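Local coordinates for putative gdp-fucose protein o-fucosyltransferase 1 (PDB 3ZY2) that is a putative protein O-fucosyltransferase of the GT-B clan that binds guanosine-5'-diphosphate, at residues A[25-28]-A[29-33]; A[175-178]-A[179-183]; A[224-227]-A[228-231]; A[239-242]-A[243-246]; A[338-341]-A[342-346]. All coordinates share one frame; numbering follows the deposited sequence.

Contact 1. Residues A[25-28]-A[29-33]; sequences DQFL and GVLAF
Phe27 turns its ring back beside its own carbonyl carbon (chi1 176°), while Leu31, four residues on, carries CG next to its backbone N (chi1 -81°), and the two side chains meet on one side of helix 20-37. The methyl CD1 of Leu31 sits over a face of the Phe27 ring, 3.8 Å from its centroid and 16° off the normal, a CH-pi contact. The overlap is off-centre: Leu31 CD1 is 3.7 Å from Phe27 CZ, and Leu31 CG comes equally near CE1 of the same ring. Along the backbone the helix runs regularly, with Leu31 N giving its hydrogen to Phe27 O at 2.9 Å and Val30 N to Gln26 O at the same length. Val30 CG2 rests against Gln26 O at 3.3 Å. In this beta-alpha-beta unit of strand 10-13, helix 20-37 and strand 40-42, Phe27, Val30 and Leu31 all lean on Leu41, and Phe27 and Val30 also touch Phe13. The buried carboxylate of Asp25 is hydrogen-bonded to Ser180 OG and salt-bridged to Arg342, both outside this turn. One helix thus separates its chemistry: ring and branched chains meet the sheet by dispersion, whereas the acidic group finds polar partners elsewhere in the fold.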
loop_
_atom_site.group_PDB
_atom_site.type_symbol
_atom_site.label_atom_id
_atom_site.label_comp_id
_atom_site.label_asym_id
_atom_site.label_seq_id
_atom_site.Cartn_x
_atom_site.Cartn_y
_atom_site.Cartn_z
ATOM N N ASP A 25 -11.176 14.509 2.243
ATOM C CA ASP A 25 -9.762 14.898 2.073
ATOM C C ASP A 25 -9.129 14.169 0.871
ATOM O O ASP A 25 -8.477 14.792 0.016
ATOM C CB ASP A 25 -9.017 14.628 3.385
ATOM C CG ASP A 25 -7.846 15.543 3.585
ATOM O OD1 ASP A 25 -7.974 16.754 3.291
ATOM O OD2 ASP A 25 -6.801 15.050 4.029
ATOM N N GLN A 26 -9.388 12.868 0.767
ATOM C CA GLN A 26 -8.855 12.096 -0.364
ATOM C C GLN A 26 -9.652 12.397 -1.634
ATOM O O GLN A 26 -9.084 12.454 -2.725
ATOM C CB GLN A 26 -8.877 10.595 -0.052
ATOM C CG GLN A 26 -7.786 10.182 0.924
ATOM C CD GLN A 26 -7.549 8.687 0.884
ATOM O OE1 GLN A 26 -8.404 7.916 1.295
ATOM N NE2 GLN A 26 -6.392 8.270 0.374
ATOM N N PHE A 27 -10.956 12.636 -1.513
ATOM C CA PHE A 27 -11.800 12.930 -2.691
ATOM C C PHE A 27 -11.316 14.169 -3.479
ATOM O O PHE A 27 -11.300 14.153 -4.699
ATOM C CB PHE A 27 -13.266 13.057 -2.223
ATOM C CG PHE A 27 -14.228 13.442 -3.284
ATOM C CD1 PHE A 27 -14.247 12.825 -4.533
ATOM C CD2 PHE A 27 -15.200 14.393 -3.003
ATOM C CE1 PHE A 27 -15.198 13.209 -5.510
ATOM C CE2 PHE A 27 -16.154 14.762 -3.962
ATOM C CZ PHE A 27 -16.133 14.165 -5.234
ATOM N N LEU A 28 -10.873 15.212 -2.770
ATOM C CA LEU A 28 -10.273 16.393 -3.438
ATOM C C LEU A 28 -9.108 15.982 -4.330
ATOM O O LEU A 28 -9.002 16.449 -5.468
ATOM C CB LEU A 28 -9.783 17.403 -2.407
ATOM C CG LEU A 28 -10.868 17.945 -1.480
ATOM C CD1 LEU A 28 -10.198 18.959 -0.552
ATOM C CD2 LEU A 28 -12.010 18.557 -2.254
ATOM N N GLY A 29 -8.220 15.137 -3.808
ATOM C CA GLY A 29 -7.087 14.623 -4.609
ATOM C C GLY A 29 -7.536 13.776 -5.780
ATOM O O GLY A 29 -6.971 13.843 -6.870
ATOM N N VAL A 30 -8.593 12.993 -5.578
ATOM C CA VAL A 30 -9.097 12.171 -6.679
ATOM C C VAL A 30 -9.713 13.011 -7.797
ATOM O O VAL A 30 -9.535 12.721 -8.982
ATOM C CB VAL A 30 -10.072 11.055 -6.213
ATOM C CG1 VAL A 30 -10.481 10.220 -7.422
ATOM C CG2 VAL A 30 -9.450 10.149 -5.126
ATOM N N LEU A 31 -10.419 14.072 -7.426
ATOM C CA LEU A 31 -10.959 14.991 -8.420
ATOM C C LEU A 31 -9.841 15.539 -9.311
ATOM O O LEU A 31 -9.986 15.545 -10.537
ATOM C CB LEU A 31 -11.708 16.123 -7.729
ATOM C CG LEU A 31 -13.139 15.762 -7.298
ATOM C CD1 LEU A 31 -13.627 16.698 -6.207
ATOM C CD2 LEU A 31 -14.110 15.805 -8.462
ATOM N N ALA A 32 -8.739 15.961 -8.686
ATOM C CA ALA A 32 -7.583 16.495 -9.432
ATOM C C ALA A 32 -6.980 15.423 -10.349
ATOM O O ALA A 32 -6.639 15.693 -11.523
ATOM C CB ALA A 32 -6.561 17.043 -8.478
ATOM N N PHE A 33 -6.860 14.205 -9.812
ATOM C CA PHE A 33 -6.346 13.062 -10.566
ATOM C C PHE A 33 -7.184 12.759 -11.814
ATOM O O PHE A 33 -6.630 12.573 -12.911
ATOM C CB PHE A 33 -6.277 11.863 -9.620
ATOM C CG PHE A 33 -5.837 10.564 -10.277
ATOM C CD1 PHE A 33 -4.513 10.379 -10.663
ATOM C CD2 PHE A 33 -6.734 9.511 -10.448
ATOM C CE1 PHE A 33 -4.097 9.171 -11.239
ATOM C CE2 PHE A 33 -6.316 8.290 -11.030
ATOM C CZ PHE A 33 -4.999 8.131 -11.409
#

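Contact 2. Residues A[175-178]-A[179-183]; sequences PAPF and PSKGK
One face of the Phe178 ring is overlain by the next residue, Pro179, whose CA stands 3.9 Å from the ring centroid and 24° off the normal. This is an aromatic-proline CH-pi contact across a cis peptide bond, set in the loop between strand 168-171 and helix 195-208. The cis bond brings the CA atoms of Phe178 and Pro179 within 3.0 Å of each other, and the two side chains cross at about a right angle, the proline ring tilted against the phenyl rather than perpendicular to it. Phe178 CG is 3.3 Å from Pro179 N, and Phe178 CD2 meets Pro179 CD at 4.0 Å. A chi1 of 177° sets the ring beside Phe178's own carbonyl carbon and so against the proline that follows. Elsewhere the ring packs on Met17, Asn22 and Phe240, and on Pro101 of the second subunit. Farther along, Ser180 OG is hydrogen-bonded to the buried Asp25 and to Trp185 NE1, which fastens the loop to the protein interior. On the more exposed side, the extended chain of Lys181 passes across the ring of Pro177 at about a right angle, with Lys181 CE 3.8 Å from Pro177 CG.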
loop_
_atom_site.group_PDB
_atom_site.type_symbol
_atom_site.label_atom_id
_atom_site.label_comp_id
_atom_site.label_asym_id
_atom_site.label_seq_id
_atom_site.Cartn_x
_atom_site.Cartn_y
_atom_site.Cartn_z
ATOM N N PRO A 175 -7.041 7.009 -5.166
ATOM C CA PRO A 175 -5.737 7.330 -5.755
ATOM C C PRO A 175 -5.351 8.784 -5.490
ATOM O O PRO A 175 -5.243 9.610 -6.422
ATOM C CB PRO A 175 -5.945 7.059 -7.256
ATOM C CG PRO A 175 -7.385 7.275 -7.474
ATOM C CD PRO A 175 -8.072 6.812 -6.207
ATOM N N ALA A 176 -5.154 9.077 -4.208
ATOM C CA ALA A 176 -4.911 10.444 -3.743
ATOM C C ALA A 176 -4.125 10.417 -2.450
ATOM O O ALA A 176 -4.276 9.500 -1.654
ATOM C CB ALA A 176 -6.226 11.151 -3.489
ATOM N N PRO A 177 -3.308 11.446 -2.204
ATOM C CA PRO A 177 -2.606 11.514 -0.929
ATOM C C PRO A 177 -3.519 11.676 0.268
ATOM O O PRO A 177 -4.640 12.192 0.160
ATOM C CB PRO A 177 -1.758 12.789 -1.063
ATOM C CG PRO A 177 -1.577 12.976 -2.487
ATOM C CD PRO A 177 -2.832 12.477 -3.145
ATOM N N PHE A 178 -3.037 11.217 1.414
ATOM C CA PHE A 178 -3.641 11.530 2.681
ATOM C C PHE A 178 -2.549 11.715 3.707
ATOM O O PHE A 178 -1.658 10.878 3.802
ATOM C CB PHE A 178 -4.576 10.422 3.161
ATOM C CG PHE A 178 -5.160 10.708 4.509
ATOM C CD1 PHE A 178 -6.268 11.547 4.626
ATOM C CD2 PHE A 178 -4.547 10.241 5.668
ATOM C CE1 PHE A 178 -6.815 11.862 5.881
ATOM C CE2 PHE A 178 -5.085 10.530 6.934
ATOM C CZ PHE A 178 -6.224 11.359 7.038
ATOM N N PRO A 179 -2.593 12.807 4.473
ATOM C CA PRO A 179 -3.507 13.957 4.368
ATOM C C PRO A 179 -3.365 14.685 3.027
ATOM O O PRO A 179 -2.338 14.561 2.353
ATOM C CB PRO A 179 -3.033 14.859 5.523
ATOM C CG PRO A 179 -2.388 13.889 6.490
ATOM C CD PRO A 179 -1.650 12.972 5.599
ATOM N N SER A 180 -4.389 15.441 2.636
ATOM C CA SER A 180 -4.339 16.147 1.350
ATOM C C SER A 180 -3.207 17.167 1.281
ATOM O O SER A 180 -2.817 17.773 2.297
ATOM C CB SER A 180 -5.657 16.877 1.079
ATOM O OG SER A 180 -5.934 17.788 2.134
ATOM N N LYS A 181 -2.723 17.371 0.068
ATOM C CA LYS A 181 -1.715 18.391 -0.201
ATOM C C LYS A 181 -2.364 19.750 -0.368
ATOM O O LYS A 181 -3.474 19.863 -0.902
ATOM C CB LYS A 181 -0.914 18.024 -1.443
ATOM C CG LYS A 181 -0.220 16.665 -1.338
ATOM C CD LYS A 181 0.870 16.491 -2.380
ATOM C CE LYS A 181 1.524 15.118 -2.218
ATOM N NZ LYS A 181 2.825 14.985 -2.938
ATOM N N GLY A 182 -1.644 20.797 0.041
ATOM C CA GLY A 182 -2.168 22.178 -0.078
ATOM C C GLY A 182 -2.719 22.526 -1.459
ATOM O O GLY A 182 -3.665 23.301 -1.580
ATOM N N LYS A 183 -2.123 21.938 -2.496
ATOM C CA LYS A 183 -2.477 22.203 -3.892
ATOM C C LYS A 183 -3.925 21.860 -4.244
ATOM O O LYS A 183 -4.493 22.417 -5.191
ATOM C CB LYS A 183 -1.510 21.425 -4.807
ATOM C CG LYS A 183 -1.552 21.727 -6.305
ATOM C CD LYS A 183 -0.134 21.575 -6.879
ATOM C CE LYS A 183 -0.060 21.733 -8.404
ATOM N NZ LYS A 183 -0.535 20.505 -9.110
#

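Contact 3. Residues A[224-227]-A[228-231]; sequences WVRV and CEHI
Trp224 and Cys228 form the close-packed part of this turn of helix 222-229, while Arg226, Glu229 and His230 spread over a solvent-facing side. The sulfur SG of Cys228 lies over one face of the indole, 3.8 Å from the centroid of the five-membered ring and 28° off its normal. It is displaced toward the rim, with Trp224 NE1 its nearest ring atom at 3.4 Å. Both groups are held from beyond the turn: SG is in a disulfide with Cys260, and Trp224 NE1 donates to the carbonyl of that same cysteine, which limits rotation of the indole. Along the backbone, Cys228 N binds Trp224 O at 3.0 Å.

The outer side is looser in its side-chain packing. Arg226 and Glu229 run alongside each other in the same direction, yet their charged ends do not meet; Glu229 OE2 comes 3.6 Å from Arg226 CG, and the guanidinium pairs with Asp223 instead. The one firm side-chain tie here is His230 ND1, which gives its hydrogen to Arg226 O at 2.7 Å. The acceptor lies near the imidazole plane, but the donor stands 39° above the carbonyl plane. His230 N makes only weak bonds to the carbonyls of Arg226 and Val227. Trp224 and Cys228 thus make a cysteine sulfur-aromatic contact beside the Cys228-Cys260 disulfide, on a helix of this GT-B family protein next to the bound guanosine-5'-diphosphate.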
loop_
_atom_site.group_PDB
_atom_site.type_symbol
_atom_site.label_atom_id
_atom_site.label_comp_id
_atom_site.label_asym_id
_atom_site.label_seq_id
_atom_site.Cartn_x
_atom_site.Cartn_y
_atom_site.Cartn_z
ATOM N N TRP A 224 -10.142 10.210 20.421
ATOM C CA TRP A 224 -9.430 11.420 20.012
ATOM C C TRP A 224 -8.382 11.822 21.032
ATOM O O TRP A 224 -7.254 12.159 20.684
ATOM C CB TRP A 224 -10.409 12.578 19.828
ATOM C CG TRP A 224 -9.758 13.832 19.310
ATOM C CD1 TRP A 224 -9.421 14.933 20.033
ATOM C CD2 TRP A 224 -9.323 14.075 17.974
ATOM N NE1 TRP A 224 -8.834 15.871 19.221
ATOM C CE2 TRP A 224 -8.768 15.375 17.947
ATOM C CE3 TRP A 224 -9.381 13.338 16.789
ATOM C CZ2 TRP A 224 -8.265 15.948 16.779
ATOM C CZ3 TRP A 224 -8.885 13.905 15.625
ATOM C CH2 TRP A 224 -8.334 15.191 15.628
ATOM N N VAL A 225 -8.763 11.813 22.302
ATOM C CA VAL A 225 -7.833 12.258 23.335
ATOM C C VAL A 225 -6.602 11.346 23.336
ATOM O O VAL A 225 -5.489 11.798 23.612
ATOM C CB VAL A 225 -8.497 12.393 24.739
ATOM C CG1 VAL A 225 -9.839 13.126 24.624
ATOM C CG2 VAL A 225 -8.657 11.039 25.437
ATOM N N ARG A 226 -6.810 10.085 22.972
ATOM C CA ARG A 226 -5.714 9.124 22.871
ATOM C C ARG A 226 -4.798 9.385 21.671
ATOM O O ARG A 226 -3.579 9.262 21.789
ATOM C CB ARG A 226 -6.233 7.683 22.884
ATOM C CG ARG A 226 -6.818 7.256 24.236
ATOM C CD ARG A 226 -6.996 5.741 24.324
ATOM N NE ARG A 226 -7.491 5.193 23.061
ATOM C CZ ARG A 226 -8.767 4.921 22.791
ATOM N NH1 ARG A 226 -9.718 5.120 23.700
ATOM N NH2 ARG A 226 -9.086 4.431 21.598
ATOM N N VAL A 227 -5.390 9.735 20.529
ATOM C CA VAL A 227 -4.646 10.192 19.352
ATOM C C VAL A 227 -3.708 11.364 19.700
ATOM O O VAL A 227 -2.517 11.357 19.357
ATOM C CB VAL A 227 -5.633 10.558 18.197
ATOM C CG1 VAL A 227 -5.003 11.472 17.137
ATOM C CG2 VAL A 227 -6.198 9.291 17.561
ATOM N N CYS A 228 -4.241 12.349 20.416
ATOM C CA CYS A 228 -3.485 13.532 20.789
ATOM C C CYS A 228 -2.384 13.222 21.801
ATOM O O CYS A 228 -1.300 13.806 21.742
ATOM C CB CYS A 228 -4.431 14.591 21.351
ATOM S SG CYS A 228 -5.704 15.109 20.161
ATOM N N GLU A 229 -2.666 12.308 22.725
ATOM C CA GLU A 229 -1.708 12.001 23.794
ATOM C C GLU A 229 -0.478 11.264 23.256
ATOM O O GLU A 229 0.554 11.194 23.924
ATOM C CB GLU A 229 -2.380 11.247 24.953
ATOM C CG GLU A 229 -2.656 9.768 24.704
ATOM C CD GLU A 229 -3.536 9.131 25.776
ATOM O OE1 GLU A 229 -4.158 9.874 26.575
ATOM O OE2 GLU A 229 -3.605 7.882 25.814
ATOM N N HIS A 230 -0.593 10.738 22.037
ATOM C CA HIS A 230 0.528 10.074 21.373
ATOM C C HIS A 230 1.457 11.022 20.606
ATOM O O HIS A 230 2.497 10.593 20.102
ATOM C CB HIS A 230 0.023 8.964 20.447
ATOM C CG HIS A 230 -0.322 7.693 21.158
ATOM N ND1 HIS A 230 -1.599 7.404 21.593
ATOM C CD2 HIS A 230 0.444 6.634 21.515
ATOM C CE1 HIS A 230 -1.607 6.222 22.183
ATOM N NE2 HIS A 230 -0.379 5.733 22.149
ATOM N N ILE A 231 1.086 12.299 20.510
ATOM C CA ILE A 231 1.897 13.279 19.782
ATOM C C ILE A 231 3.351 13.290 20.256
ATOM O O ILE A 231 3.629 13.439 21.452
ATOM C CB ILE A 231 1.273 14.703 19.821
ATOM C CG1 ILE A 231 0.072 14.752 18.874
ATOM C CG2 ILE A 231 2.322 15.771 19.442
ATOM C CD1 ILE A 231 -0.839 15.948 19.067
#

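Contact 4. Residues A[239-242]-A[243-246]; sequences LFAS and EQCL
A type II' beta turn from Leu239 to Ser242 runs straight into the short helix 243-246, and the contact is the buried junction where Ala241 and Ser242 supply acceptors to the first turn of that helix. Ala241 O takes the hydrogen of Gln244 N at 2.9 Å. Ser242 O accepts twice, at 3.2 Å each, but from different directions: Leu246 N lies in the carbonyl plane, Cys245 N stands 53° above it. The side chain of Gln244 folds back over Ala241, its CG held between the backbone N and the carbonyl carbon (chi1 77°). Gln244 CG thereby comes 3.1 Å from Ala241 O, and Gln244 NE2 3.6 Å from Ala241 CB, while the amide itself donates to Cys332 O. A water gathers the other side of the junction, giving hydrogens to Phe240 O at 2.7 Å and Glu243 OE1 at 2.8 Å and accepting from Glu243 N. Glu243 OE2 has its own partner in Gly249 N. Polar groups at the turn-to-helix switch are therefore met by one water, the carbonyl of Ala241 and the doubly used carbonyl of Ser242, and the Gln244 side-chain hydrogen bond and the Cys245 disulfide, both to Cys332, fasten the helix to the rest of the chain.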
loop_
_atom_site.group_PDB
_atom_site.type_symbol
_atom_site.label_atom_id
_atom_site.label_comp_id
_atom_site.label_asym_id
_atom_site.label_seq_id
_atom_site.Cartn_x
_atom_site.Cartn_y
_atom_site.Cartn_z
ATOM N N LEU A 239 -0.040 15.497 11.520
ATOM C CA LEU A 239 -0.993 14.541 12.027
ATOM C C LEU A 239 -2.325 14.969 11.470
ATOM O O LEU A 239 -2.824 16.054 11.799
ATOM C CB LEU A 239 -0.995 14.553 13.552
ATOM C CG LEU A 239 -1.986 13.591 14.221
ATOM C CD1 LEU A 239 -1.689 12.098 13.907
ATOM C CD2 LEU A 239 -2.001 13.845 15.726
ATOM N N PHE A 240 -2.864 14.149 10.580
ATOM C CA PHE A 240 -4.152 14.416 9.966
ATOM C C PHE A 240 -4.152 15.800 9.326
ATOM O O PHE A 240 -3.302 16.062 8.488
ATOM C CB PHE A 240 -5.264 14.196 10.991
ATOM C CG PHE A 240 -5.300 12.791 11.540
ATOM C CD1 PHE A 240 -4.938 11.709 10.745
ATOM C CD2 PHE A 240 -5.682 12.561 12.859
ATOM C CE1 PHE A 240 -4.945 10.393 11.275
ATOM C CE2 PHE A 240 -5.711 11.268 13.379
ATOM C CZ PHE A 240 -5.341 10.192 12.586
ATOM N N ALA A 241 -5.049 16.693 9.746
ATOM C CA ALA A 241 -5.193 17.984 9.075
ATOM C C ALA A 241 -4.288 19.087 9.625
ATOM O O ALA A 241 -4.462 20.267 9.292
ATOM C CB ALA A 241 -6.653 18.434 9.117
ATOM N N SER A 242 -3.326 18.731 10.472
ATOM C CA SER A 242 -2.584 19.751 11.222
ATOM C C SER A 242 -1.876 20.829 10.374
ATOM O O SER A 242 -1.627 21.932 10.856
ATOM C CB SER A 242 -1.611 19.079 12.192
ATOM O OG SER A 242 -0.668 18.306 11.471
ATOM N N GLU A 243 -1.560 20.523 9.117
ATOM C CA GLU A 243 -0.927 21.525 8.229
ATOM C C GLU A 243 -1.867 22.684 7.856
ATOM O O GLU A 243 -1.423 23.722 7.363
ATOM C CB GLU A 243 -0.342 20.852 6.992
ATOM C CG GLU A 243 0.745 19.804 7.356
ATOM C CD GLU A 243 1.067 18.838 6.224
ATOM O OE1 GLU A 243 0.205 17.997 5.856
ATOM O OE2 GLU A 243 2.212 18.913 5.706
ATOM N N GLN A 244 -3.160 22.530 8.141
ATOM C CA GLN A 244 -4.095 23.624 7.903
ATOM C C GLN A 244 -3.851 24.823 8.808
ATOM O O GLN A 244 -4.228 25.942 8.454
ATOM C CB GLN A 244 -5.541 23.148 8.042
ATOM C CG GLN A 244 -6.009 22.962 9.482
ATOM C CD GLN A 244 -7.471 22.587 9.545
ATOM O OE1 GLN A 244 -8.321 23.188 8.867
ATOM N NE2 GLN A 244 -7.783 21.577 10.364
ATOM N N CYS A 245 -3.228 24.610 9.962
ATOM C CA CYS A 245 -2.863 25.743 10.820
ATOM C C CYS A 245 -1.358 25.961 10.993
ATOM O O CYS A 245 -0.940 27.086 11.273
ATOM C CB CYS A 245 -3.529 25.660 12.190
ATOM S SG CYS A 245 -2.869 24.420 13.322
ATOM N N LEU A 246 -0.567 24.907 10.828
ATOM C CA LEU A 246 0.893 24.993 11.049
ATOM C C LEU A 246 1.718 24.986 9.762
ATOM O O LEU A 246 2.964 25.023 9.817
ATOM C CB LEU A 246 1.366 23.867 11.972
ATOM C CG LEU A 246 0.873 23.948 13.416
ATOM C CD1 LEU A 246 0.893 22.554 14.034
ATOM C CD2 LEU A 246 1.694 24.930 14.239
HETATM O O HOH W 1 -2.218 18.186 7.150
#

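Contact 5. Residues A[338-341]-A[342-346]; sequences HIVK and RERDH
His338 and Arg342 cross at about a right angle, with the arginine passing over one face of the imidazole. NH1 of Arg342 stands 3.1 Å above the ring plane of His338 toward its rim, and Arg342 CD makes a CH-pi contact 4.2 Å from the centroid. The chain bends at chi3 (-56°), which turns the guanidinium back across His338 at 53° between the two planes and leaves Arg342 NH2 3.9 Å from Ile339 CG1. This buried charge is held by Asp25 through NH1 and by Gln188 through NE. Lys341 meets Asp345 differently, chain against chain at a slant: bent at chi2 and chi4, it curls so that Lys341 NZ forms a salt bridge with Asp345 OD2 at 2.7 Å, on that oxygen's syn lone pair. Val340 and Arg344 run alongside, pointing the same way, with Val340 CG1 3.7 Å from Arg344 CD. The guanidinium of Arg344 donates hydrogen bonds to the carbonyls of Pro353 (NH2) and Ala325 (NH1). Helix 335-346, the middle of a beta-alpha-beta unit between strands 327-330 and 354-356, thus packs Ile339 and Arg342 on helix 20-37, Ile339 and Val340 on helix 315-324, and His338 and Lys341 on helix 243-246.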
loop_
_atom_site.group_PDB
_atom_site.type_symbol
_atom_site.label_atom_id
_atom_site.label_comp_id
_atom_site.label_asym_id
_atom_site.label_seq_id
_atom_site.Cartn_x
_atom_site.Cartn_y
_atom_site.Cartn_z
ATOM N N HIS A 338 -11.255 20.553 8.934
ATOM C CA HIS A 338 -10.536 21.002 7.716
ATOM C C HIS A 338 -11.524 21.226 6.572
ATOM O O HIS A 338 -11.355 22.151 5.775
ATOM C CB HIS A 338 -9.435 19.995 7.339
ATOM C CG HIS A 338 -8.365 20.514 6.409
ATOM N ND1 HIS A 338 -8.250 21.814 5.946
ATOM C CD2 HIS A 338 -7.318 19.838 5.881
ATOM C CE1 HIS A 338 -7.179 21.902 5.166
ATOM N NE2 HIS A 338 -6.610 20.716 5.101
ATOM N N ILE A 339 -12.588 20.422 6.528
ATOM C CA ILE A 339 -13.673 20.664 5.565
ATOM C C ILE A 339 -14.193 22.102 5.723
ATOM O O ILE A 339 -14.327 22.838 4.739
ATOM C CB ILE A 339 -14.856 19.687 5.787
ATOM C CG1 ILE A 339 -14.460 18.275 5.350
ATOM C CG2 ILE A 339 -16.060 20.193 4.954
ATOM C CD1 ILE A 339 -15.479 17.221 5.765
ATOM N N VAL A 340 -14.460 22.501 6.963
ATOM C CA VAL A 340 -15.015 23.831 7.219
ATOM C C VAL A 340 -14.005 24.911 6.818
ATOM O O VAL A 340 -14.374 25.889 6.171
ATOM C CB VAL A 340 -15.379 24.050 8.690
ATOM C CG1 VAL A 340 -16.041 25.420 8.861
ATOM C CG2 VAL A 340 -16.315 22.972 9.200
ATOM N N LYS A 341 -12.752 24.747 7.235
ATOM C CA LYS A 341 -11.700 25.721 6.912
ATOM C C LYS A 341 -11.600 25.930 5.401
ATOM O O LYS A 341 -11.593 27.085 4.939
ATOM C CB LYS A 341 -10.345 25.242 7.468
ATOM C CG LYS A 341 -9.171 26.163 7.145
ATOM C CD LYS A 341 -9.436 27.574 7.686
ATOM C CE LYS A 341 -8.169 28.427 7.806
ATOM N NZ LYS A 341 -7.396 28.546 6.521
ATOM N N ARG A 342 -11.551 24.843 4.629
ATOM C CA ARG A 342 -11.465 24.955 3.166
ATOM C C ARG A 342 -12.702 25.593 2.531
ATOM O O ARG A 342 -12.586 26.367 1.561
ATOM C CB ARG A 342 -11.217 23.579 2.536
ATOM C CG ARG A 342 -9.864 22.996 2.919
ATOM C CD ARG A 342 -9.555 21.710 2.145
ATOM N NE ARG A 342 -10.599 20.698 2.308
ATOM C CZ ARG A 342 -10.430 19.544 2.946
ATOM N NH1 ARG A 342 -9.266 19.238 3.512
ATOM N NH2 ARG A 342 -11.433 18.679 2.985
ATOM N N GLU A 343 -13.873 25.266 3.067
ATOM C CA GLU A 343 -15.097 25.857 2.544
ATOM C C GLU A 343 -15.071 27.360 2.795
ATOM O O GLU A 343 -15.356 28.175 1.897
ATOM C CB GLU A 343 -16.336 25.197 3.169
ATOM C CG GLU A 343 -17.623 25.846 2.620
ATOM C CD GLU A 343 -18.898 25.101 2.976
ATOM O OE1 GLU A 343 -18.790 23.927 3.360
ATOM O OE2 GLU A 343 -19.992 25.689 2.816
ATOM N N ARG A 344 -14.695 27.732 4.005
ATOM C CA ARG A 344 -14.639 29.153 4.356
ATOM C C ARG A 344 -13.576 29.887 3.559
ATOM O O ARG A 344 -13.768 31.043 3.179
ATOM C CB ARG A 344 -14.421 29.325 5.849
ATOM C CG ARG A 344 -15.626 28.806 6.637
ATOM C CD ARG A 344 -15.403 28.984 8.157
ATOM N NE ARG A 344 -15.392 30.407 8.572
ATOM C CZ ARG A 344 -16.487 31.149 8.723
ATOM N NH1 ARG A 344 -17.692 30.619 8.506
ATOM N NH2 ARG A 344 -16.383 32.431 9.092
ATOM N N ASP A 345 -12.480 29.206 3.260
ATOM C CA ASP A 345 -11.423 29.828 2.464
ATOM C C ASP A 345 -11.795 29.995 0.994
ATOM O O ASP A 345 -11.356 30.961 0.358
ATOM C CB ASP A 345 -10.196 28.944 2.532
ATOM C CG ASP A 345 -9.419 29.082 3.837
ATOM O OD1 ASP A 345 -9.677 30.014 4.641
ATOM O OD2 ASP A 345 -8.483 28.263 4.020
ATOM N N HIS A 346 -12.550 29.041 0.437
ATOM C CA HIS A 346 -12.630 28.892 -1.026
ATOM C C HIS A 346 -13.994 28.927 -1.683
ATOM O O HIS A 346 -14.055 29.092 -2.900
ATOM C CB HIS A 346 -11.937 27.592 -1.470
ATOM C CG HIS A 346 -10.495 27.517 -1.063
ATOM N ND1 HIS A 346 -9.523 28.329 -1.620
ATOM C CD2 HIS A 346 -9.864 26.728 -0.162
ATOM C CE1 HIS A 346 -8.360 28.047 -1.056
ATOM N NE2 HIS A 346 -8.538 27.082 -0.174
#

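Overall arrangement
Asp25 of contact 1 joins three of the contacts, its OD1 lying 2.6 Å from Ser180 OG of contact 2 and 2.8 Å from Arg342 NH1 of contact 5. A second chain of touches runs through Phe240 of contact 4, whose CD1 is 3.9 Å from Phe178 CZ of contact 2 and whose CE2 is 3.8 Å from Val227 CG1 of contact 3. Contacts 4 and 5 abut where Gln244 packs on Lys341 and His338. The centres of contacts 1 and 3 are about 27 Å apart, yet all five lie near the bound guanosine-5'-diphosphate, their closest side chains about 4 Å (Trp224) to about 8 Å (Asp25) from it.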